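Local coordinates for protein Serpin48 (Tenebrio molitor, PDB 3OZQ) that inhibits the serine protease SPE with high specificity, as a serpin of the innate immune system of the beetle, at residues P38-T43 with L165-Y170; L47-C52 with G68-A73; G300-G303 with D307-I310. All coordinates share one frame; numbering follows the deposited sequence.

Contact 1. Residues P38-T43 with L165-Y170; sequences PFSAAT and LINALY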
loop_
_atom_site.group_PDB
_atom_site.type_symbol
_atom_site.label_atom_id
_atom_site.label_comp_id
_atom_site.label_asym_id
_atom_site.label_seq_id
_atom_site.Cartn_x
_atom_site.Cartn_y
_atom_site.Cartn_z
ATOM N N PRO A 38 0.535 -3.456 -0.352
ATOM C CA PRO A 38 0.252 -4.883 -0.566
ATOM C C PRO A 38 -1.130 -5.264 -0.027
ATOM O O PRO A 38 -1.868 -6.046 -0.659
ATOM C CB PRO A 38 1.379 -5.577 0.196
ATOM C CG PRO A 38 2.516 -4.546 0.179
ATOM C CD PRO A 38 1.807 -3.231 0.355
ATOM N N PHE A 39 -1.501 -4.692 1.111
ATOM C CA PHE A 39 -2.816 -4.970 1.693
ATOM C C PHE A 39 -3.950 -4.675 0.715
ATOM O O PHE A 39 -4.784 -5.538 0.435
ATOM C CB PHE A 39 -3.038 -4.148 2.963
ATOM C CG PHE A 39 -4.488 -3.995 3.323
ATOM C CD1 PHE A 39 -5.185 -2.848 2.980
ATOM C CD2 PHE A 39 -5.161 -5.016 3.976
ATOM C CE1 PHE A 39 -6.527 -2.720 3.282
ATOM C CE2 PHE A 39 -6.495 -4.886 4.293
ATOM C CZ PHE A 39 -7.177 -3.733 3.951
ATOM N N SER A 40 -3.989 -3.447 0.191
ATOM C CA SER A 40 -5.103 -3.049 -0.664
ATOM C C SER A 40 -5.166 -3.903 -1.942
ATOM O O SER A 40 -6.239 -4.379 -2.349
ATOM C CB SER A 40 -5.022 -1.549 -0.980
ATOM O OG SER A 40 -6.282 -1.033 -1.371
ATOM N N ALA A 41 -4.012 -4.099 -2.570
ATOM C CA ALA A 41 -3.931 -4.957 -3.735
ATOM C C ALA A 41 -4.507 -6.330 -3.371
ATOM O O ALA A 41 -5.251 -6.938 -4.152
ATOM C CB ALA A 41 -2.486 -5.076 -4.202
ATOM N N ALA A 42 -4.161 -6.809 -2.179
ATOM C CA ALA A 42 -4.596 -8.123 -1.718
ATOM C C ALA A 42 -6.115 -8.216 -1.622
ATOM O O ALA A 42 -6.702 -9.215 -2.020
ATOM C CB ALA A 42 -3.950 -8.471 -0.378
ATOM N N THR A 43 -6.762 -7.181 -1.098
ATOM C CA THR A 43 -8.220 -7.205 -1.040
ATOM C C THR A 43 -8.889 -7.177 -2.432
ATOM O O THR A 43 -9.980 -7.723 -2.639
ATOM C CB THR A 43 -8.743 -6.031 -0.230
ATOM O OG1 THR A 43 -8.368 -4.811 -0.878
ATOM C CG2 THR A 43 -8.181 -6.078 1.191
ATOM N N LEU A 165 -8.180 -4.496 -13.283
ATOM C CA LEU A 165 -8.271 -4.145 -11.857
ATOM C C LEU A 165 -7.649 -2.784 -11.625
ATOM O O LEU A 165 -6.475 -2.574 -11.913
ATOM C CB LEU A 165 -7.519 -5.149 -10.978
ATOM C CG LEU A 165 -7.752 -6.662 -11.010
ATOM C CD1 LEU A 165 -7.795 -7.243 -9.608
ATOM C CD2 LEU A 165 -8.955 -7.097 -11.834
ATOM N N ILE A 166 -8.441 -1.868 -11.092
ATOM C CA ILE A 166 -7.965 -0.540 -10.740
ATOM C C ILE A 166 -7.933 -0.423 -9.221
ATOM O O ILE A 166 -8.886 -0.834 -8.559
ATOM C CB ILE A 166 -8.930 0.525 -11.254
ATOM C CG1 ILE A 166 -8.795 0.656 -12.765
ATOM C CG2 ILE A 166 -8.651 1.839 -10.582
ATOM C CD1 ILE A 166 -7.376 0.525 -13.249
ATOM N N ASN A 167 -6.854 0.137 -8.684
ATOM C CA ASN A 167 -6.636 0.204 -7.221
ATOM C C ASN A 167 -5.925 1.487 -6.808
ATOM O O ASN A 167 -4.709 1.538 -6.781
ATOM C CB ASN A 167 -5.803 -1.004 -6.793
ATOM C CG ASN A 167 -5.552 -1.072 -5.295
ATOM O OD1 ASN A 167 -6.232 -0.433 -4.493
ATOM N ND2 ASN A 167 -4.589 -1.895 -4.916
ATOM N N ALA A 168 -6.696 2.520 -6.500
ATOM C CA ALA A 168 -6.151 3.815 -6.141
ATOM C C ALA A 168 -6.436 4.054 -4.675
ATOM O O ALA A 168 -7.543 3.789 -4.209
ATOM C CB ALA A 168 -6.788 4.894 -6.946
ATOM N N LEU A 169 -5.447 4.561 -3.952
ATOM C CA LEU A 169 -5.646 4.865 -2.533
ATOM C C LEU A 169 -4.647 5.846 -1.958
ATOM O O LEU A 169 -3.616 6.152 -2.553
ATOM C CB LEU A 169 -5.677 3.600 -1.644
ATOM C CG LEU A 169 -4.709 2.405 -1.746
ATOM C CD1 LEU A 169 -3.476 2.626 -2.573
ATOM C CD2 LEU A 169 -4.340 1.777 -0.373
ATOM N N TYR A 170 -4.982 6.324 -0.768
ATOM C CA TYR A 170 -4.124 7.200 -0.003
ATOM C C TYR A 170 -4.696 7.243 1.403
ATOM O O TYR A 170 -5.877 6.953 1.612
ATOM C CB TYR A 170 -4.062 8.599 -0.621
ATOM C CG TYR A 170 -5.323 9.417 -0.465
ATOM C CD1 TYR A 170 -5.494 10.260 0.626
ATOM C CD2 TYR A 170 -6.341 9.355 -1.415
ATOM C CE1 TYR A 170 -6.643 11.019 0.772
ATOM C CE2 TYR A 170 -7.501 10.109 -1.277
ATOM C CZ TYR A 170 -7.643 10.942 -0.177
ATOM O OH TYR A 170 -8.786 11.693 -0.025
#

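Contact 2. Residues L47-C52 with G68-A73; sequences LAQSGC and GDREKA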
loop_
_atom_site.group_PDB
_atom_site.type_symbol
_atom_site.label_atom_id
_atom_site.label_comp_id
_atom_site.label_asym_id
_atom_site.label_seq_id
_atom_site.Cartn_x
_atom_site.Cartn_y
_atom_site.Cartn_z
ATOM N N LEU A 47 -11.208 -10.101 -4.245
ATOM C CA LEU A 47 -12.465 -9.880 -4.938
ATOM C C LEU A 47 -12.429 -10.652 -6.245
ATOM O O LEU A 47 -13.338 -11.433 -6.545
ATOM C CB LEU A 47 -12.665 -8.401 -5.239
ATOM C CG LEU A 47 -14.105 -7.905 -5.434
ATOM C CD1 LEU A 47 -14.136 -6.680 -6.325
ATOM C CD2 LEU A 47 -15.023 -8.975 -5.969
ATOM N N ALA A 48 -11.374 -10.431 -7.022
ATOM C CA ALA A 48 -11.175 -11.171 -8.265
ATOM C C ALA A 48 -11.302 -12.677 -8.043
ATOM O O ALA A 48 -12.037 -13.382 -8.765
ATOM C CB ALA A 48 -9.814 -10.858 -8.839
ATOM N N GLN A 49 -10.557 -13.161 -7.056
ATOM C CA GLN A 49 -10.510 -14.577 -6.716
ATOM C C GLN A 49 -11.918 -15.130 -6.518
ATOM O O GLN A 49 -12.215 -16.263 -6.896
ATOM C CB GLN A 49 -9.675 -14.767 -5.438
ATOM C CG GLN A 49 -9.412 -16.214 -5.045
ATOM C CD GLN A 49 -8.954 -16.354 -3.592
ATOM O OE1 GLN A 49 -8.293 -15.461 -3.042
ATOM N NE2 GLN A 49 -9.314 -17.473 -2.959
ATOM N N SER A 50 -12.803 -14.321 -5.955
ATOM C CA SER A 50 -14.135 -14.812 -5.674
ATOM C C SER A 50 -14.951 -15.094 -6.940
ATOM O O SER A 50 -15.914 -15.867 -6.896
ATOM C CB SER A 50 -14.893 -13.872 -4.746
ATOM O OG SER A 50 -15.472 -12.810 -5.451
ATOM N N GLY A 51 -14.566 -14.459 -8.048
ATOM C CA GLY A 51 -15.247 -14.632 -9.321
ATOM C C GLY A 51 -14.552 -15.634 -10.215
ATOM O O GLY A 51 -14.958 -15.840 -11.361
ATOM N N CYS A 52 -13.497 -16.246 -9.694
ATOM C CA CYS A 52 -12.725 -17.251 -10.417
ATOM C C CYS A 52 -13.140 -18.650 -9.986
ATOM O O CYS A 52 -13.896 -18.815 -9.030
ATOM C CB CYS A 52 -11.225 -17.093 -10.149
ATOM S SG CYS A 52 -10.442 -15.629 -10.887
ATOM N N GLY A 68 -8.838 -21.297 3.235
ATOM C CA GLY A 68 -9.614 -22.090 2.301
ATOM C C GLY A 68 -11.079 -21.719 2.176
ATOM O O GLY A 68 -11.570 -21.487 1.070
ATOM N N ASP A 69 -11.782 -21.663 3.303
ATOM C CA ASP A 69 -13.237 -21.508 3.281
ATOM C C ASP A 69 -13.656 -20.122 2.798
ATOM O O ASP A 69 -13.027 -19.119 3.143
ATOM C CB ASP A 69 -13.840 -21.812 4.658
ATOM C CG ASP A 69 -15.279 -22.312 4.571
ATOM O OD1 ASP A 69 -16.007 -22.211 5.582
ATOM O OD2 ASP A 69 -15.681 -22.808 3.495
ATOM N N ARG A 70 -14.723 -20.070 2.003
ATOM C CA ARG A 70 -15.159 -18.811 1.399
ATOM C C ARG A 70 -15.947 -17.888 2.326
ATOM O O ARG A 70 -15.912 -16.671 2.168
ATOM C CB ARG A 70 -15.923 -19.059 0.102
ATOM C CG ARG A 70 -15.017 -19.095 -1.108
ATOM C CD ARG A 70 -14.206 -17.801 -1.229
ATOM N NE ARG A 70 -13.327 -17.837 -2.395
ATOM C CZ ARG A 70 -12.581 -16.823 -2.831
ATOM N NH1 ARG A 70 -11.828 -16.990 -3.908
ATOM N NH2 ARG A 70 -12.584 -15.649 -2.207
ATOM N N GLU A 71 -16.656 -18.456 3.294
ATOM C CA GLU A 71 -17.294 -17.622 4.301
ATOM C C GLU A 71 -16.211 -16.981 5.155
ATOM O O GLU A 71 -16.340 -15.834 5.586
ATOM C CB GLU A 71 -18.254 -18.434 5.171
ATOM C CG GLU A 71 -17.583 -19.505 6.022
ATOM C CD GLU A 71 -18.569 -20.225 6.928
ATOM O OE1 GLU A 71 -18.309 -21.397 7.287
ATOM O OE2 GLU A 71 -19.601 -19.613 7.283
ATOM N N LYS A 72 -15.135 -17.726 5.389
ATOM C CA LYS A 72 -14.025 -17.228 6.190
ATOM C C LYS A 72 -13.261 -16.124 5.455
ATOM O O LYS A 72 -13.157 -15.004 5.943
ATOM C CB LYS A 72 -13.081 -18.368 6.583
ATOM C CG LYS A 72 -13.774 -19.540 7.264
ATOM C CD LYS A 72 -12.803 -20.356 8.113
ATOM C CE LYS A 72 -13.315 -21.777 8.348
ATOM N NZ LYS A 72 -14.733 -21.835 8.817
ATOM N N ALA A 73 -12.730 -16.443 4.281
ATOM C CA ALA A 73 -12.043 -15.442 3.474
ATOM C C ALA A 73 -12.857 -14.149 3.383
ATOM O O ALA A 73 -12.364 -13.069 3.699
ATOM C CB ALA A 73 -11.751 -15.987 2.091
#

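Contact 3. Residues G300-G303 with D307-I310; sequences GIAG and DLVI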
loop_
_atom_site.group_PDB
_atom_site.type_symbol
_atom_site.label_atom_id
_atom_site.label_comp_id
_atom_site.label_asym_id
_atom_site.label_seq_id
_atom_site.Cartn_x
_atom_site.Cartn_y
_atom_site.Cartn_z
ATOM N N GLY A 300 -17.145 -16.593 -12.814
ATOM C CA GLY A 300 -17.895 -16.008 -11.718
ATOM C C GLY A 300 -18.105 -14.519 -11.909
ATOM O O GLY A 300 -18.960 -13.918 -11.273
ATOM N N ILE A 301 -17.330 -13.911 -12.796
ATOM C CA ILE A 301 -17.492 -12.491 -13.053
ATOM C C ILE A 301 -18.469 -12.292 -14.215
ATOM O O ILE A 301 -19.456 -11.561 -14.101
ATOM C CB ILE A 301 -16.134 -11.814 -13.330
ATOM C CG1 ILE A 301 -15.249 -11.897 -12.079
ATOM C CG2 ILE A 301 -16.329 -10.366 -13.764
ATOM C CD1 ILE A 301 -13.789 -11.617 -12.335
ATOM N N ALA A 302 -18.192 -12.962 -15.328
ATOM C CA ALA A 302 -19.064 -12.900 -16.501
ATOM C C ALA A 302 -18.576 -13.865 -17.555
ATOM O O ALA A 302 -17.410 -14.256 -17.558
ATOM C CB ALA A 302 -19.113 -11.476 -17.063
ATOM N N GLY A 303 -19.481 -14.263 -18.445
ATOM C CA GLY A 303 -19.143 -15.173 -19.520
ATOM C C GLY A 303 -18.832 -16.578 -19.054
ATOM O O GLY A 303 -19.117 -16.954 -17.918
ATOM N N ASP A 307 -13.354 -16.864 -21.634
ATOM C CA ASP A 307 -13.827 -15.584 -22.154
ATOM C C ASP A 307 -13.027 -14.402 -21.591
ATOM O O ASP A 307 -12.645 -13.480 -22.313
ATOM C CB ASP A 307 -15.304 -15.391 -21.794
ATOM C CG ASP A 307 -16.253 -16.164 -22.729
ATOM O OD1 ASP A 307 -17.482 -16.073 -22.525
ATOM O OD2 ASP A 307 -15.768 -16.846 -23.663
ATOM N N LEU A 308 -12.802 -14.411 -20.284
ATOM C CA LEU A 308 -12.120 -13.288 -19.651
ATOM C C LEU A 308 -10.813 -13.747 -19.034
ATOM O O LEU A 308 -10.676 -14.900 -18.639
ATOM C CB LEU A 308 -13.022 -12.649 -18.602
ATOM C CG LEU A 308 -14.312 -12.022 -19.127
ATOM C CD1 LEU A 308 -15.151 -11.483 -17.979
ATOM C CD2 LEU A 308 -14.025 -10.923 -20.146
ATOM N N VAL A 309 -9.836 -12.852 -19.013
ATOM C CA VAL A 309 -8.606 -13.057 -18.265
ATOM C C VAL A 309 -8.351 -11.731 -17.574
ATOM O O VAL A 309 -8.939 -10.715 -17.953
ATOM C CB VAL A 309 -7.410 -13.395 -19.170
ATOM C CG1 VAL A 309 -7.763 -14.543 -20.134
ATOM C CG2 VAL A 309 -6.967 -12.155 -19.945
ATOM N N ILE A 310 -7.497 -11.724 -16.553
ATOM C CA ILE A 310 -7.114 -10.459 -15.963
ATOM C C ILE A 310 -6.057 -9.842 -16.860
ATOM O O ILE A 310 -4.951 -10.364 -16.980
ATOM C CB ILE A 310 -6.536 -10.604 -14.537
ATOM C CG1 ILE A 310 -7.579 -11.176 -13.571
ATOM C CG2 ILE A 310 -6.062 -9.258 -14.038
ATOM C CD1 ILE A 310 -7.069 -11.235 -12.098
#

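Contact 1. Residues P38-T43 with L165-Y170
Asn-167 reaches from its strand to the side of the helix that faces it, where Ser-40 and Ala-41 receive it. Its CB starts toward the helix, and CG stands anti to the backbone N (chi1 -178°), which carries the amide straight across the gap. Asn-167 CG comes to 4.0 Å from Ser-40 OG. Asn-167 OD1 lies 3.2 Å from Ser-40 OG, a likely hydrogen bond although the hydroxyl proton has a second acceptor within range; OD1 also takes a weak bond from Asn-95. Asn-167 ND2 slides alongside the backbone of Ala-41, 3.3 Å from Ala-41 CA, and makes no bond with the Ala-41 amide, since both are donors.

In serpin terms this is the shutter region, where the start of helix 38-50 packs behind central beta-sheet A. The axes of segments 38-43 and 165-170 run at 145° to each other and approach to 9.2 Å.

Leu-169 puts a methyl beside the same serine: Leu-169 CD2 is 3.4 Å from Ser-40 CB, tighter than ordinary van der Waals contact. Its chi2 of 14° is far from a staggered value, which may reflect strain, and the side chain also touches Leu-91 and Thr-93 of strand 90-100.

Contact 2. Residues L47-C52 with G68-A73
Gln-49 and Ser-50 flank the guanidinium of Arg-70. Gln-49 NE2 leans over one face, toward the NH1 side, 3.3 Å from Arg-70 CZ, with the amide and guanidinium planes 53° apart, so this is no parallel stack. From the opposite face comes backbone: Ser-50 CA sits 3.4 Å above the guanidinium plane, toward its rim. Gln-49 CB meets the edge, 3.5 Å from Arg-70 NH1. No hydrogen bond joins the segments, and the whole glutamine side chain is modelled doubtfully close to NH1.

With an alanine here in place of Gln-49, that side of the guanidinium would probably lose the NE2 that leans over it, leaving the arginine freer to turn. The arginine, which Tyr-117 also touches, reaches across by bending at chi2 (-57°). Ser-50 is steadied by its own helix, OG giving a 2.8 Å bond to Leu-47 O in the carbonyl plane, on a lone pair. On the other segment, Ala-73 N bonds Asp-69 O at 2.9 Å in the first turn of the helix that carries Arg-70.

The contact thus joins the C-terminal end of helix 38-50 to the start of helix 70-83, with helix 54-63 against Gln-49 and helix 107-115 against Ser-50.

Contact 3. Residues G300-G303 with D307-I310
The long connection that leads from helix 279-286 into strand 310-321 doubles back on itself just before the strand begins, and residues 300-303 and 307-310 are the two limbs of that bend. In the serpin fold the strand that follows belongs to central beta-sheet A, so the bend belongs to the approach to one of its strands. No hydrogen bond crosses between the limbs; they meet through a glycine, a carboxylate and a small apolar patch.

At the closed end Gly-303 and Asp-307 bring their CA atoms to 5.9 Å. The carboxylate of Asp-307 turns back over the bend, with OD1 3.5 Å from Gly-303 CA and 3.8 Å from Gly-303 C. OD1 accepts a hydrogen bond from the backbone N of Glu-304, inside the bend, which ties the aspartate to the turn it closes. Glycine suits this position for two reasons: its phi of 69° is unfavourable for most other residues, and a CB on it would point toward the second limb and collide with OD1.

One step further in, Leu-308 lays a methyl against Ala-302. Leu-308 CG is anti to the carbonyl carbon (chi1 -63°), and this sends Leu-308 CD1 across to the first limb, 3.6 Å from Ala-302 O and 4.1 Å from Ala-302 CB. The methyl therefore packs on both the peptide oxygen and the side chain of the alanine.

Phe-103 touches both Asp-307 and Leu-308. Strand 90-100 supplies Val-99, on which Ile-301 and Leu-308 both rest, while backbone bonds tie Ile-301 to Arg-106, just ahead of helix 107-115, and Ile-310 to Ala-291, so the bend is set against strand 90-100 at the entry to strand 310-321.

In the fold
Along the chain, contact 2 falls within the span that contact 1 brackets, and contact 3 follows both. Contacts 1 and 2 use opposite ends of helix 38-50, their centres about 17 Å apart; contact 3 lies about 20 Å from the centre of contact 1 and about 15 Å from that of contact 2. All three are linked by apolar packing. Leu-165 touches Ala-48 and Ile-310, Ala-48 also meets Ile-310, and Gly-51 packs on Ile-301. The helix thus runs from the buried shutter region behind sheet A to a more peripheral helical cluster, beside the entry to strand 310-321, which pairs in parallel with strand 163-174 of contact 1. In serpins the cleaved reactive loop inserts between these two strands.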